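Local coordinates for protein beta-ketothiolase BktB (Ralstonia eutropha, PDB 4NZS) that catalyses the condensation of acetyl-CoA with propionyl-CoA to beta-ketovaleryl-CoA, and of two acetyl-CoA molecules to acetoacetyl-CoA, for polyhydroxyalkanoate production, at residues V40-A43 against L44-A47; G81-I84 against N85-A88. All blocks are in the same frame, centred on the assembly; numbering follows the deposited sequence.

Contact 1: residues V40-A43 against L44-A47; sequences VREA and LARA
Val40 and Leu44 meet one helical turn apart, and the first torsion of Val40 sets the meeting. Its CG1 lies anti to the backbone N (chi1 172°), beside the carbonyl carbon. Leu44 brings its CD2 branch to this methyl, with CG1 of Val40 and CD2 of Leu44 3.8 Å apart. The two side chains run side by side and point the same way. CD2 of Leu44 also packs closely on the carbonyl oxygen of Val40, at 3.2 Å.

The same residues share a backbone bond. Leu44 N donates to Val40 O at 3.2 Å. Further i to i+4 bonds follow, as in any alpha helix: Arg46 N to Glu42 O at 3.2 Å and Ala47 N to Ala43 O at 3.1 Å. The bond from Ala45 N to Arg41 O is weak.

On another side, the Glu42 chain bends at chi2. Its OE1 comes to 3.5 Å from the methyl CB of Ala45. Arg46 lays its CG against Glu42 O at 3.3 Å, while its NE stays 5.2 Å from OE1 of Glu42. Opposite charges are thus near, but they make no salt bridge here. Arg46 NH1 also makes a long, weak ion pair with Asp203.

This is the C-terminal part of helix 32-47, packed on strands 10-22, 116-124 and 257-267, which belong to the N-terminal half of the thiolase fold. Val40 and Leu44 both touch Ile118 of strand 116-124. Ala43, Leu44 and Ala47 rest on Val264 of strand 257-267. Ala43 O is also hydrogen-bonded to Ser14 OG of strand 10-22, and Glu42 and Arg46 reach Val16 of that strand.

Contact 2: residues G81-I84 against N85-A88; sequences GVTI and NAPA
Thr83 and Ala86 close a type I beta turn in the loop that joins helix 72-79 to strand 88-92 of the thiolase N-terminal domain. Ile84 and Asn85 are its two corner residues.

The turn has one backbone hydrogen bond across it. Ala86 N donates to Thr83 O at 2.8 Å, and the bond is bent, with an N-H...O angle of 144°. It closes the turn, in which the chain changes direction. A side chain adds to the backbone bonding of this loop. NH1 of Arg74, on helix 72-79, is hydrogen-bonded to Ile84 O and weakly to Ala86 O.

The apolar contact lies at the inner end. Val82 directs CG1 anti to its backbone N (chi1 173°), and this methyl reaches CB of Ala86 at 3.6 Å. Both residues are buried. Val82, just before the turn, also packs on Ala77 of helix 72-79 and on Val54 of a nearby loop.

Mixed contacts occupy the outer bend. The side chains of Ile84 and Asn85 cross at a slant. CG2 of Ile84 sits 3.4 Å from OD1 of Asn85, a methyl against an amide oxygen. Thr83, two residues before Asn85, has its CB 4.0 Å from CB of Asn85.

A second subunit covers part of the loop. Ile84 packs on Pro292 and Pro87 on Gly289 of that subunit. Ala88 O accepts a hydrogen bond from Gln390 NE2 of the same neighbour. Within the turn, the Ala86 methyl is pressed against the acceptor of the turn bond itself, its CB lying 3.0 Å from Thr83 O.

Both contacts are local and lie in the N-terminal thiolase domain, away from the probable catalytic residues. Their centres are about 14 Å apart. They meet directly through two buried valines, where Val40 CG1 packs on Val82 CG2 at 4.0 Å. Each contact has a buried side and a more open one. Contact 1 belongs to a regular helix and repeats its backbone bonds, with apolar groups set against strands 116-124 and 257-267. Contact 2 is a loop with a single turn bond, with further bonds from Arg74. Contact 2 also borders a second subunit, whereas no other chain of the assembly touches contact 1.

Contact 1: residues V40-A43 against L44-A47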
ATOM      1  N   VAL A  40      30.128   8.054 -11.523  1.00 37.80           N
ATOM      2  CA  VAL A  40      30.899   9.159 -11.005  1.00 36.83           C
ATOM      3  C   VAL A  40      32.278   8.620 -10.799  1.00 40.08           C
ATOM      4  O   VAL A  40      33.233   9.189 -11.319  1.00 42.11           O
ATOM      5  CB  VAL A  40      30.360   9.700  -9.715  1.00 36.63           C
ATOM      6  CG1 VAL A  40      31.334  10.720  -9.125  1.00 41.85           C
ATOM      7  CG2 VAL A  40      29.001  10.326  -9.959  1.00 37.85           C
ATOM      8  N   ARG A  41      32.394   7.510 -10.073  1.00 42.94           N
ATOM      9  CA  ARG A  41      33.716   6.986  -9.785  1.00 42.60           C
ATOM     10  C   ARG A  41      34.476   6.680 -11.050  1.00 47.55           C
ATOM     11  O   ARG A  41      35.663   7.043 -11.191  1.00 53.14           O
ATOM     12  CB  ARG A  41      33.663   5.748  -8.942  1.00 45.08           C
ATOM     13  CG  ARG A  41      34.991   5.497  -8.255  1.00 45.18           C
ATOM     14  CD  ARG A  41      34.792   5.002  -6.851  1.00 49.12           C
ATOM     15  NE  ARG A  41      34.310   3.622  -6.869  1.00 58.21           N
ATOM     16  CZ  ARG A  41      35.090   2.548  -7.109  1.00 67.66           C
ATOM     17  NH1 ARG A  41      36.400   2.673  -7.374  1.00 69.92           N
ATOM     18  NH2 ARG A  41      34.572   1.323  -7.085  1.00 62.26           N
ATOM     19  N   GLU A  42      33.810   6.078 -12.011  1.00 46.68           N
ATOM     20  CA  GLU A  42      34.514   5.776 -13.245  1.00 49.37           C
ATOM     21  C   GLU A  42      35.002   6.987 -14.050  1.00 49.96           C
ATOM     22  O   GLU A  42      36.082   6.968 -14.659  1.00 54.63           O
ATOM     23  CB  GLU A  42      33.674   4.903 -14.151  1.00 53.06           C
ATOM     24  CG  GLU A  42      34.532   3.967 -14.959  1.00 60.49           C
ATOM     25  CD  GLU A  42      35.360   3.097 -14.036  1.00 65.94           C
ATOM     26  OE1 GLU A  42      36.417   3.588 -13.578  1.00 69.08           O
ATOM     27  OE2 GLU A  42      34.931   1.957 -13.740  1.00 59.28           O
ATOM     28  N   ALA A  43      34.215   8.041 -14.078  1.00 43.80           N
ATOM     29  CA  ALA A  43      34.563   9.162 -14.898  1.00 41.90           C
ATOM     30  C   ALA A  43      35.732   9.900 -14.280  1.00 42.12           C
ATOM     31  O   ALA A  43      36.447  10.598 -14.957  1.00 44.03           O
ATOM     32  CB  ALA A  43      33.356  10.082 -15.066  1.00 46.97           C
ATOM     33  N   LEU A  44      35.912   9.779 -12.977  1.00 48.33           N
ATOM     34  CA  LEU A  44      37.109  10.332 -12.339  1.00 52.49           C
ATOM     35  C   LEU A  44      38.386   9.621 -12.804  1.00 52.66           C
ATOM     36  O   LEU A  44      39.356  10.243 -13.226  1.00 45.71           O
ATOM     37  CB  LEU A  44      36.984  10.230 -10.815  1.00 51.24           C
ATOM     38  CG  LEU A  44      36.280  11.403 -10.109  1.00 51.31           C
ATOM     39  CD1 LEU A  44      35.883  12.573 -11.017  1.00 44.22           C
ATOM     40  CD2 LEU A  44      35.086  10.888  -9.314  1.00 51.32           C
ATOM     41  N   ALA A  45      38.346   8.300 -12.715  1.00 59.71           N
ATOM     42  CA  ALA A  45      39.426   7.440 -13.135  1.00 58.78           C
ATOM     43  C   ALA A  45      39.942   7.781 -14.519  1.00 54.07           C
ATOM     44  O   ALA A  45      41.140   7.834 -14.733  1.00 59.52           O
ATOM     45  CB  ALA A  45      38.954   5.996 -13.094  1.00 60.79           C
ATOM     46  N   ARG A  46      39.042   7.920 -15.479  1.00 56.86           N
ATOM     47  CA  ARG A  46      39.418   8.307 -16.834  1.00 55.11           C
ATOM     48  C   ARG A  46      39.960   9.709 -16.887  1.00 57.30           C
ATOM     49  O   ARG A  46      40.895  10.005 -17.602  1.00 64.68           O
ATOM     50  CB  ARG A  46      38.251   8.159 -17.792  1.00 57.74           C
ATOM     51  CG  ARG A  46      37.487   6.874 -17.600  1.00 61.75           C
ATOM     52  CD  ARG A  46      37.561   5.968 -18.809  1.00 68.24           C
ATOM     53  NE  ARG A  46      36.696   4.815 -18.619  1.00 75.52           N
ATOM     54  CZ  ARG A  46      36.942   3.601 -19.085  1.00 80.26           C
ATOM     55  NH1 ARG A  46      38.032   3.367 -19.795  1.00 79.17           N
ATOM     56  NH2 ARG A  46      36.087   2.622 -18.844  1.00 76.47           N
ATOM     57  N   ALA A  47      39.346  10.583 -16.121  1.00 54.15           N
ATOM     58  CA  ALA A  47      39.791  11.947 -16.040  1.00 55.21           C
ATOM     59  C   ALA A  47      41.091  12.003 -15.267  1.00 53.83           C
ATOM     60  O   ALA A  47      41.727  13.037 -15.194  1.00 46.37           O
ATOM     61  CB  ALA A  47      38.740  12.807 -15.381  1.00 58.50           C
TER

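Contact 2: residues G81-I84 against N85-A88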
ATOM      1  N   GLY A  81      33.190   8.823  -4.483  1.00 47.50           N
ATOM      2  CA  GLY A  81      34.485   9.358  -4.085  1.00 50.67           C
ATOM      3  C   GLY A  81      34.671  10.866  -3.911  1.00 51.35           C
ATOM      4  O   GLY A  81      35.711  11.296  -3.395  1.00 52.52           O
ATOM      5  N   VAL A  82      33.700  11.672  -4.350  1.00 51.34           N
ATOM      6  CA  VAL A  82      33.809  13.135  -4.308  1.00 41.46           C
ATOM      7  C   VAL A  82      33.753  13.669  -2.901  1.00 44.67           C
ATOM      8  O   VAL A  82      33.075  13.127  -2.048  1.00 46.95           O
ATOM      9  CB  VAL A  82      32.653  13.776  -5.051  1.00 41.62           C
ATOM     10  CG1 VAL A  82      32.653  15.298  -4.865  1.00 39.23           C
ATOM     11  CG2 VAL A  82      32.688  13.384  -6.525  1.00 41.22           C
ATOM     12  N   THR A  83      34.449  14.758  -2.631  1.00 50.73           N
ATOM     13  CA  THR A  83      34.404  15.274  -1.288  1.00 53.57           C
ATOM     14  C   THR A  83      33.039  15.746  -0.897  1.00 53.41           C
ATOM     15  O   THR A  83      32.279  16.363  -1.651  1.00 59.94           O
ATOM     16  CB  THR A  83      35.352  16.428  -1.009  1.00 55.21           C
ATOM     17  OG1 THR A  83      35.385  17.290  -2.159  1.00 59.12           O
ATOM     18  CG2 THR A  83      36.711  15.878  -0.659  1.00 57.35           C
ATOM     19  N   ILE A  84      32.786  15.388   0.341  1.00 51.05           N
ATOM     20  CA  ILE A  84      31.748  15.848   1.176  1.00 42.53           C
ATOM     21  C   ILE A  84      31.823  17.375   1.225  1.00 39.04           C
ATOM     22  O   ILE A  84      30.837  18.046   1.556  1.00 36.17           O
ATOM     23  CB  ILE A  84      32.027  15.155   2.552  1.00 49.50           C
ATOM     24  CG1 ILE A  84      30.765  14.570   3.186  1.00 47.94           C
ATOM     25  CG2 ILE A  84      32.816  16.057   3.510  1.00 51.90           C
ATOM     26  CD1 ILE A  84      30.999  13.197   3.791  1.00 45.60           C
ATOM     27  N   ASN A  85      33.002  17.928   0.940  1.00 43.51           N
ATOM     28  CA  ASN A  85      33.184  19.390   0.856  1.00 46.61           C
ATOM     29  C   ASN A  85      32.583  20.000  -0.422  1.00 45.42           C
ATOM     30  O   ASN A  85      32.620  21.212  -0.603  1.00 42.86           O
ATOM     31  CB  ASN A  85      34.674  19.792   0.965  1.00 48.52           C
ATOM     32  CG  ASN A  85      35.390  19.254   2.239  1.00 50.90           C
ATOM     33  OD1 ASN A  85      34.780  18.770   3.197  1.00 48.99           O
ATOM     34  ND2 ASN A  85      36.714  19.344   2.227  1.00 50.66           N
ATOM     35  N   ALA A  86      32.000  19.157  -1.278  1.00 45.76           N
ATOM     36  CA  ALA A  86      31.434  19.584  -2.583  1.00 46.74           C
ATOM     37  C   ALA A  86      29.871  19.698  -2.711  1.00 46.10           C
ATOM     38  O   ALA A  86      29.141  18.696  -2.619  1.00 45.50           O
ATOM     39  CB  ALA A  86      31.954  18.635  -3.649  1.00 43.96           C
ATOM     40  N   PRO A  87      29.361  20.922  -2.929  1.00 50.69           N
ATOM     41  CA  PRO A  87      28.017  21.200  -3.484  1.00 48.28           C
ATOM     42  C   PRO A  87      27.486  20.256  -4.573  1.00 45.67           C
ATOM     43  O   PRO A  87      28.129  20.009  -5.587  1.00 47.75           O
ATOM     44  CB  PRO A  87      28.173  22.629  -4.025  1.00 50.39           C
ATOM     45  CG  PRO A  87      29.182  23.257  -3.094  1.00 51.08           C
ATOM     46  CD  PRO A  87      29.903  22.150  -2.321  1.00 49.29           C
ATOM     47  N   ALA A  88      26.273  19.756  -4.363  1.00 45.84           N
ATOM     48  CA  ALA A  88      25.687  18.760  -5.238  1.00 39.78           C
ATOM     49  C   ALA A  88      24.223  19.006  -5.284  1.00 36.42           C
ATOM     50  O   ALA A  88      23.608  19.207  -4.262  1.00 36.71           O
ATOM     51  CB  ALA A  88      25.952  17.359  -4.701  1.00 38.96           C
TER